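Cyclopenase asqI (Emericella nidulans, PDB 5YY3) is a zinc-dependent cyclopenase that converts 4'-methoxycyclopenin into 4'-methoxyviridicatin, releasing methyl isocyanate, in the biosynthesis of the aspoquinolone mycotoxins. Local coordinates at residues G442-P450 with F641-F649. Numbering follows the deposited sequence.
Sequences GHITTFLGP and FKIYRTTKF
Ile444 takes two backbone bonds from the neighbouring strand, donating its N to Lys642 O (3.0 Å) and receiving Tyr644 N at its O (2.9 Å). One residue bonding to the two that flank its opposite number is the parallel pattern, and strands 443-449 and 641-644 agree, with N-to-C directions only 24° apart. Lys642 N to Gly442 O and Thr446 N to Tyr644 O continue it. Beyond Arg645 the pairing becomes less regular: Leu448 N still reaches Thr646 O at 2.9 Å, but that bond is bent to 138°, and Lys648 N meets Leu448 O from above the carbonyl plane.

The His443-Tyr644 side-chain bond lies on the face that also carries Thr445. His443 ND1 and Tyr644 OH are 2.7 Å apart and hydrogen-bonded, the hydroxyl lying at the imidazole edge; the rings meet rim to rim, neither over the other's face. Further along, Lys648 bends at chi3 (-57°), which brings its end over one face of the Phe447 ring. NZ stands 3.7 Å from the ring centroid, almost on the normal, a cation-pi contact, with CE adding a CH-pi contact; NZ also has a weak, long ion pair with Glu465.

On the other face Ile444 CD1 touches Phe641 CE2 at 3.7 Å and Thr446 CG2 meets Ile643 CG2 at 3.6 Å. Leu448 CD1 rests against the aliphatic part of Arg645. Polar ends here find partners beyond the two segments: Thr446 OG1 bonds Val565 O, and the Arg645 guanidinium bonds Gly566 O and Cys231 O and forms a salt bridge with Asp165 of the second subunit.

Strand 461-475 runs antiparallel beside 443-449 and strand 571-580 beside 636-644, so this parallel pair sits inside the mixed sheet of the hemocyanin-type Ig-like domain.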
loop_
_atom_site.group_PDB
_atom_site.type_symbol
_atom_site.label_atom_id
_atom_site.label_comp_id
_atom_site.label_asym_id
_atom_site.label_seq_id
_atom_site.Cartn_x
_atom_site.Cartn_y
_atom_site.Cartn_z
ATOM N N GLY A 442 18.544 -26.847 2.718
ATOM C CA GLY A 442 18.607 -25.400 2.865
ATOM C C GLY A 442 17.357 -24.684 2.396
ATOM O O GLY A 442 17.371 -23.477 2.211
ATOM N N HIS A 443 16.269 -25.418 2.196
ATOM C CA HIS A 443 14.986 -24.799 1.863
ATOM C C HIS A 443 13.956 -25.294 2.858
ATOM O O HIS A 443 13.485 -26.436 2.765
ATOM C CB HIS A 443 14.550 -25.105 0.414
ATOM C CG HIS A 443 15.518 -24.604 -0.619
ATOM N ND1 HIS A 443 15.254 -23.512 -1.422
ATOM C CD2 HIS A 443 16.766 -25.018 -0.946
ATOM C CE1 HIS A 443 16.295 -23.284 -2.205
ATOM N NE2 HIS A 443 17.228 -24.182 -1.936
ATOM N N ILE A 444 13.621 -24.438 3.823
ATOM C CA ILE A 444 12.692 -24.822 4.874
ATOM C C ILE A 444 11.452 -23.908 4.907
ATOM O O ILE A 444 11.370 -22.899 4.185
ATOM C CB ILE A 444 13.402 -24.840 6.241
ATOM C CG1 ILE A 444 13.947 -23.458 6.601
ATOM C CG2 ILE A 444 14.556 -25.868 6.224
ATOM C CD1 ILE A 444 14.703 -23.430 7.948
ATOM N N THR A 445 10.485 -24.269 5.744
ATOM C CA THR A 445 9.131 -23.756 5.571
ATOM C C THR A 445 8.406 -23.339 6.866
ATOM O O THR A 445 8.388 -24.063 7.863
ATOM C CB THR A 445 8.283 -24.810 4.853
ATOM O OG1 THR A 445 9.004 -25.260 3.708
ATOM C CG2 THR A 445 6.952 -24.234 4.407
ATOM N N THR A 446 7.804 -22.162 6.820
ATOM C CA THR A 446 6.919 -21.707 7.874
ATOM C C THR A 446 5.504 -21.636 7.323
ATOM O O THR A 446 5.301 -21.659 6.105
ATOM C CB THR A 446 7.324 -20.337 8.383
ATOM O OG1 THR A 446 7.147 -19.382 7.330
ATOM C CG2 THR A 446 8.790 -20.349 8.834
ATOM N N PHE A 447 4.526 -21.542 8.210
ATOM C CA PHE A 447 3.150 -21.371 7.783
ATOM C C PHE A 447 2.415 -20.424 8.725
ATOM O O PHE A 447 2.767 -20.279 9.901
ATOM C CB PHE A 447 2.425 -22.721 7.694
ATOM C CG PHE A 447 2.572 -23.590 8.921
ATOM C CD1 PHE A 447 1.724 -23.432 10.010
ATOM C CD2 PHE A 447 3.533 -24.591 8.969
ATOM C CE1 PHE A 447 1.849 -24.246 11.142
ATOM C CE2 PHE A 447 3.658 -25.406 10.089
ATOM C CZ PHE A 447 2.817 -25.226 11.180
ATOM N N LEU A 448 1.405 -19.761 8.181
ATOM C CA LEU A 448 0.537 -18.902 8.961
ATOM C C LEU A 448 -0.838 -19.534 8.946
ATOM O O LEU A 448 -1.472 -19.590 7.912
ATOM C CB LEU A 448 0.512 -17.476 8.392
ATOM C CG LEU A 448 1.883 -16.811 8.561
ATOM C CD1 LEU A 448 2.255 -15.888 7.423
ATOM C CD2 LEU A 448 1.979 -16.070 9.897
ATOM N N GLY A 449 -1.267 -20.059 10.087
ATOM C CA GLY A 449 -2.611 -20.580 10.226
ATOM C C GLY A 449 -3.475 -19.589 10.983
ATOM O O GLY A 449 -3.028 -18.493 11.324
ATOM N N PRO A 450 -4.722 -19.971 11.258
ATOM C CA PRO A 450 -5.668 -19.149 12.011
ATOM C C PRO A 450 -5.206 -18.872 13.445
ATOM O O PRO A 450 -4.620 -19.737 14.100
ATOM C CB PRO A 450 -6.948 -19.995 12.008
ATOM C CG PRO A 450 -6.767 -20.975 10.886
ATOM C CD PRO A 450 -5.308 -21.253 10.844
ATOM N N PHE A 641 20.835 -20.598 3.760
ATOM C CA PHE A 641 19.607 -21.355 3.561
ATOM C C PHE A 641 18.484 -20.355 3.357
ATOM O O PHE A 641 18.663 -19.162 3.558
ATOM C CB PHE A 641 19.300 -22.281 4.744
ATOM C CG PHE A 641 18.961 -21.553 6.026
ATOM C CD1 PHE A 641 19.962 -20.978 6.797
ATOM C CD2 PHE A 641 17.651 -21.467 6.474
ATOM C CE1 PHE A 641 19.659 -20.316 7.980
ATOM C CE2 PHE A 641 17.351 -20.817 7.659
ATOM C CZ PHE A 641 18.355 -20.244 8.406
ATOM N N LYS A 642 17.320 -20.843 2.966
ATOM C CA LYS A 642 16.215 -19.953 2.721
ATOM C C LYS A 642 14.999 -20.403 3.512
ATOM O O LYS A 642 14.726 -21.602 3.648
ATOM C CB LYS A 642 15.892 -19.892 1.222
ATOM C CG LYS A 642 16.952 -19.167 0.375
ATOM C CD LYS A 642 16.463 -19.001 -1.072
ATOM C CE LYS A 642 17.593 -18.686 -2.036
ATOM N NZ LYS A 642 17.071 -18.309 -3.387
ATOM N N ILE A 643 14.278 -19.430 4.046
ATOM C CA ILE A 643 12.991 -19.691 4.674
ATOM C C ILE A 643 11.859 -19.190 3.780
ATOM O O ILE A 643 11.860 -18.032 3.356
ATOM C CB ILE A 643 12.902 -19.029 6.054
ATOM C CG1 ILE A 643 14.102 -19.466 6.890
ATOM C CG2 ILE A 643 11.610 -19.398 6.739
ATOM C CD1 ILE A 643 14.145 -18.825 8.245
ATOM N N TYR A 644 10.908 -20.086 3.520
ATOM C CA TYR A 644 9.746 -19.839 2.669
ATOM C C TYR A 644 8.482 -19.693 3.502
ATOM O O TYR A 644 8.155 -20.544 4.332
ATOM C CB TYR A 644 9.545 -20.985 1.663
ATOM C CG TYR A 644 10.642 -21.119 0.630
ATOM C CD1 TYR A 644 11.893 -21.622 0.981
ATOM C CD2 TYR A 644 10.420 -20.762 -0.705
ATOM C CE1 TYR A 644 12.905 -21.742 0.035
ATOM C CE2 TYR A 644 11.418 -20.876 -1.653
ATOM C CZ TYR A 644 12.659 -21.368 -1.279
ATOM O OH TYR A 644 13.659 -21.487 -2.212
ATOM N N ARG A 645 7.759 -18.609 3.253
ATOM C CA ARG A 645 6.513 -18.321 3.936
ATOM C C ARG A 645 5.336 -18.935 3.191
ATOM O O ARG A 645 5.305 -18.946 1.955
ATOM C CB ARG A 645 6.332 -16.809 4.057
ATOM C CG ARG A 645 5.160 -16.380 4.869
ATOM C CD ARG A 645 5.221 -14.883 5.096
ATOM N NE ARG A 645 4.816 -14.118 3.925
ATOM C CZ ARG A 645 5.477 -13.058 3.466
ATOM N NH1 ARG A 645 6.593 -12.659 4.075
ATOM N NH2 ARG A 645 5.029 -12.408 2.400
ATOM N N THR A 646 4.362 -19.403 3.967
ATOM C CA THR A 646 3.210 -20.171 3.499
ATOM C C THR A 646 1.975 -19.772 4.317
ATOM O O THR A 646 2.109 -19.313 5.453
ATOM C CB THR A 646 3.523 -21.686 3.629
ATOM O OG1 THR A 646 4.020 -22.182 2.380
ATOM C CG2 THR A 646 2.348 -22.511 4.089
ATOM N N THR A 647 0.786 -19.914 3.745
ATOM C CA THR A 647 -0.455 -19.730 4.486
ATOM C C THR A 647 -1.218 -21.063 4.609
ATOM O O THR A 647 -1.472 -21.704 3.597
ATOM C CB THR A 647 -1.363 -18.703 3.803
ATOM O OG1 THR A 647 -0.639 -17.484 3.602
ATOM C CG2 THR A 647 -2.576 -18.422 4.669
ATOM N N LYS A 648 -1.595 -21.481 5.820
ATOM C CA LYS A 648 -2.439 -22.671 5.951
ATOM C C LYS A 648 -3.780 -22.324 6.568
ATOM O O LYS A 648 -3.886 -22.155 7.787
ATOM C CB LYS A 648 -1.754 -23.766 6.776
ATOM C CG LYS A 648 -0.503 -24.300 6.121
ATOM C CD LYS A 648 -0.176 -25.730 6.540
ATOM C CE LYS A 648 -0.017 -25.883 8.047
ATOM N NZ LYS A 648 0.817 -27.099 8.352
ATOM N N PHE A 649 -4.803 -22.232 5.714
ATOM C CA PHE A 649 -6.148 -21.849 6.111
ATOM C C PHE A 649 -6.834 -22.878 7.025
ATOM O O PHE A 649 -6.763 -24.096 6.794
ATOM C CB PHE A 649 -6.993 -21.607 4.850
ATOM C CG PHE A 649 -6.565 -20.393 4.060
ATOM C CD1 PHE A 649 -6.872 -19.113 4.507
ATOM C CD2 PHE A 649 -5.845 -20.527 2.882
ATOM C CE1 PHE A 649 -6.464 -17.995 3.798
ATOM C CE2 PHE A 649 -5.443 -19.410 2.160
ATOM C CZ PHE A 649 -5.758 -18.148 2.613
#